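Local coordinates for SnoaL-like domain-containing protein (Methylibium petroleiphilum PM1, PDB 3G16), which is of unknown function but has the cystatin-like fold of the SnoaL-like, NTF2-related proteins and forms a two-chain assembly, at residues Glu83-Trp91 with Arg103-Arg112. Residues are numbered along the deposited sequence; the frame is centred on the assembly and turned at random.
Sequences ETAEAAIEW and RGAECVEFDR
With chi1 at 53°, Trp91 holds CG between its own backbone N and carbonyl carbon, which lays the indole across the neighbouring strand at Gly104; chi1 of 64° does the same for Glu106 and brings its carboxylate close to NE1 and CD1 of that indole. Gly104 CA sits over the six-membered ring, 3.7 Å from its centroid, in a CH-pi contact that the missing side chain makes possible. The two side chains, Trp91 and Glu106, cross at about a right angle; Glu106 OE1 lies 3.4 Å from Trp91 NE1 without hydrogen-bonding to it, while OE2 bonds to Tyr20. Next along this face, Ile89 CD1 rests on Val108 CG2 at 3.8 Å, and helix 9-24 packs against Ile89 through Ile16 and Tyr20. On the other face, Glu86 and Glu109 run side by side with carboxylate planes 13° apart. Their OE2 atoms stand 3.9 Å from each other, bridged by a water that donates to both; salt bridges from Glu109 to Arg118 and Arg121 probably ease the like charges. At the far end, Ala85 CB lies over the centre of the Arg112 guanidinium, 3.6 Å above its plane, and NH2 donates within that plane to Glu83 O at 2.9 Å. Between these ends, paired backbone bonds join Ala87 to Val108, Ile89 to Glu106 and Trp91 to Gly104, and Phe110 N reaches Ala85 O at 3.1 Å. Ala85 and Glu86, both opposite Asp81, form a G1 beta bulge where the chain enters this antiparallel hairpin, strands 86-95 and 100-111, part of the curved sheet that packs on a helix in the cystatin-like fold.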
# COMPACT_ATOMS: atom_id res chain seq x y z
N GLU A 83 17.36 0.10 -4.80
CA GLU A 83 18.10 -1.00 -4.23
C GLU A 83 17.37 -2.31 -4.48
O GLU A 83 18.00 -3.31 -4.74
CB GLU A 83 18.27 -0.81 -2.71
CG GLU A 83 19.04 -1.91 -2.03
CD GLU A 83 20.49 -2.01 -2.51
OE1 GLU A 83 21.09 -0.97 -2.89
OE2 GLU A 83 21.01 -3.17 -2.48
N THR A 84 16.05 -2.28 -4.41
CA THR A 84 15.23 -3.48 -4.54
C THR A 84 14.51 -3.62 -5.89
O THR A 84 13.87 -4.62 -6.15
CB THR A 84 14.17 -3.54 -3.41
OG1 THR A 84 13.32 -2.40 -3.53
CG2 THR A 84 14.82 -3.59 -2.03
N ALA A 85 14.58 -2.57 -6.70
CA ALA A 85 13.85 -2.53 -7.97
C ALA A 85 12.35 -2.72 -7.71
O ALA A 85 11.66 -3.53 -8.36
CB ALA A 85 14.42 -3.56 -9.02
N GLU A 86 11.86 -1.96 -6.74
CA GLU A 86 10.46 -1.99 -6.38
C GLU A 86 9.98 -0.58 -6.20
O GLU A 86 10.80 0.35 -5.97
CB GLU A 86 10.20 -2.78 -5.09
CG GLU A 86 10.61 -4.26 -5.17
CD GLU A 86 10.22 -5.12 -3.96
OE1 GLU A 86 9.76 -4.57 -2.94
OE2 GLU A 86 10.35 -6.36 -4.04
N ALA A 87 8.67 -0.38 -6.33
CA ALA A 87 8.03 0.89 -6.10
C ALA A 87 6.73 0.70 -5.33
O ALA A 87 6.21 -0.40 -5.21
CB ALA A 87 7.75 1.64 -7.40
N ALA A 88 6.23 1.79 -4.80
CA ALA A 88 4.92 1.80 -4.18
C ALA A 88 4.23 3.07 -4.67
O ALA A 88 4.84 4.12 -4.83
CB ALA A 88 4.96 1.76 -2.63
N ILE A 89 2.94 2.96 -4.90
CA ILE A 89 2.14 4.05 -5.46
C ILE A 89 0.90 4.25 -4.59
O ILE A 89 0.17 3.25 -4.32
CB ILE A 89 1.64 3.72 -6.89
CG1 ILE A 89 2.81 3.25 -7.80
CG2 ILE A 89 0.86 4.89 -7.49
CD1 ILE A 89 2.33 2.71 -9.17
N GLU A 90 0.62 5.47 -4.15
CA GLU A 90 -0.66 5.82 -3.52
C GLU A 90 -1.47 6.40 -4.65
O GLU A 90 -0.96 7.24 -5.39
CB GLU A 90 -0.51 6.86 -2.41
CG GLU A 90 -1.75 7.12 -1.60
CD GLU A 90 -1.56 8.25 -0.61
OE1 GLU A 90 -0.74 9.17 -0.91
OE2 GLU A 90 -2.22 8.24 0.44
N TRP A 91 -2.67 5.88 -4.85
CA TRP A 91 -3.46 6.21 -6.01
C TRP A 91 -4.92 6.50 -5.69
O TRP A 91 -5.41 6.18 -4.59
CB TRP A 91 -3.36 5.05 -7.05
CG TRP A 91 -3.70 3.70 -6.47
CD1 TRP A 91 -2.80 2.75 -6.11
CD2 TRP A 91 -5.00 3.15 -6.14
NE1 TRP A 91 -3.44 1.65 -5.56
CE2 TRP A 91 -4.79 1.86 -5.59
CE3 TRP A 91 -6.31 3.60 -6.31
CZ2 TRP A 91 -5.84 1.04 -5.16
CZ3 TRP A 91 -7.36 2.78 -5.88
CH2 TRP A 91 -7.10 1.51 -5.31
N ARG A 103 -9.67 5.17 -3.00
CA ARG A 103 -8.24 5.42 -2.88
C ARG A 103 -7.56 4.18 -2.33
O ARG A 103 -8.16 3.34 -1.68
CB ARG A 103 -8.00 6.61 -2.01
CG ARG A 103 -8.74 7.85 -2.53
CD ARG A 103 -8.18 9.08 -1.93
NE ARG A 103 -9.02 10.29 -2.00
CZ ARG A 103 -8.83 11.34 -2.78
NH1 ARG A 103 -7.88 11.38 -3.68
NH2 ARG A 103 -9.59 12.41 -2.62
N GLY A 104 -6.29 4.06 -2.60
CA GLY A 104 -5.50 2.92 -2.15
C GLY A 104 -4.03 3.08 -2.35
O GLY A 104 -3.56 4.16 -2.72
N ALA A 105 -3.30 1.99 -2.17
CA ALA A 105 -1.87 1.99 -2.42
C ALA A 105 -1.51 0.63 -2.96
O ALA A 105 -2.23 -0.35 -2.74
CB ALA A 105 -1.09 2.32 -1.16
N GLU A 106 -0.42 0.58 -3.72
CA GLU A 106 0.01 -0.70 -4.27
C GLU A 106 1.51 -0.83 -4.31
O GLU A 106 2.23 0.16 -4.44
CB GLU A 106 -0.57 -0.93 -5.63
CG GLU A 106 -0.13 0.06 -6.73
CD GLU A 106 -1.05 0.03 -7.95
OE1 GLU A 106 -2.17 -0.45 -7.85
OE2 GLU A 106 -0.63 0.58 -9.00
N CYS A 107 1.97 -2.08 -4.14
CA CYS A 107 3.38 -2.42 -4.28
C CYS A 107 3.61 -2.89 -5.69
O CYS A 107 2.79 -3.67 -6.22
CB CYS A 107 3.75 -3.52 -3.33
SG CYS A 107 3.64 -2.98 -1.57
N VAL A 108 4.70 -2.44 -6.30
CA VAL A 108 5.03 -2.78 -7.68
C VAL A 108 6.40 -3.39 -7.72
O VAL A 108 7.37 -2.77 -7.23
CB VAL A 108 5.00 -1.50 -8.55
CG1 VAL A 108 5.36 -1.79 -10.00
CG2 VAL A 108 3.65 -0.80 -8.48
N GLU A 109 6.53 -4.60 -8.25
CA GLU A 109 7.81 -5.22 -8.47
C GLU A 109 8.21 -5.11 -9.92
O GLU A 109 7.42 -5.39 -10.80
CB GLU A 109 7.81 -6.70 -8.11
CG GLU A 109 7.45 -7.02 -6.67
CD GLU A 109 7.64 -8.47 -6.32
OE1 GLU A 109 7.90 -9.30 -7.19
OE2 GLU A 109 7.46 -8.74 -5.10
N PHE A 110 9.48 -4.74 -10.16
CA PHE A 110 10.05 -4.78 -11.48
C PHE A 110 10.83 -6.04 -11.73
O PHE A 110 11.45 -6.61 -10.83
CB PHE A 110 10.96 -3.56 -11.70
CG PHE A 110 10.18 -2.31 -11.99
CD1 PHE A 110 9.61 -1.58 -10.94
CD2 PHE A 110 9.97 -1.88 -13.27
CE1 PHE A 110 8.88 -0.45 -11.21
CE2 PHE A 110 9.24 -0.73 -13.52
CZ PHE A 110 8.70 -0.04 -12.50
N ASP A 111 10.77 -6.46 -12.98
CA ASP A 111 11.68 -7.47 -13.54
C ASP A 111 12.94 -6.68 -13.95
O ASP A 111 12.92 -5.94 -14.92
CB ASP A 111 11.06 -8.14 -14.75
CG ASP A 111 12.00 -9.04 -15.48
OD1 ASP A 111 12.66 -9.88 -14.84
OD2 ASP A 111 12.11 -8.92 -16.69
N ARG A 112 14.02 -6.89 -13.23
CA ARG A 112 15.28 -6.18 -13.51
C ARG A 112 15.85 -6.51 -14.89
O ARG A 112 16.48 -5.65 -15.50
CB ARG A 112 16.33 -6.50 -12.47
CG ARG A 112 15.99 -6.06 -11.04
CD ARG A 112 16.95 -6.75 -10.08
NE ARG A 112 16.78 -6.43 -8.67
CZ ARG A 112 17.41 -5.45 -8.04
NH1 ARG A 112 18.22 -4.63 -8.68
NH2 ARG A 112 17.23 -5.28 -6.72
O HOH W 1 19.75 -2.59 -7.28
O HOH W 2 12.15 -6.39 -8.19
O HOH W 3 7.86 -7.32 -2.98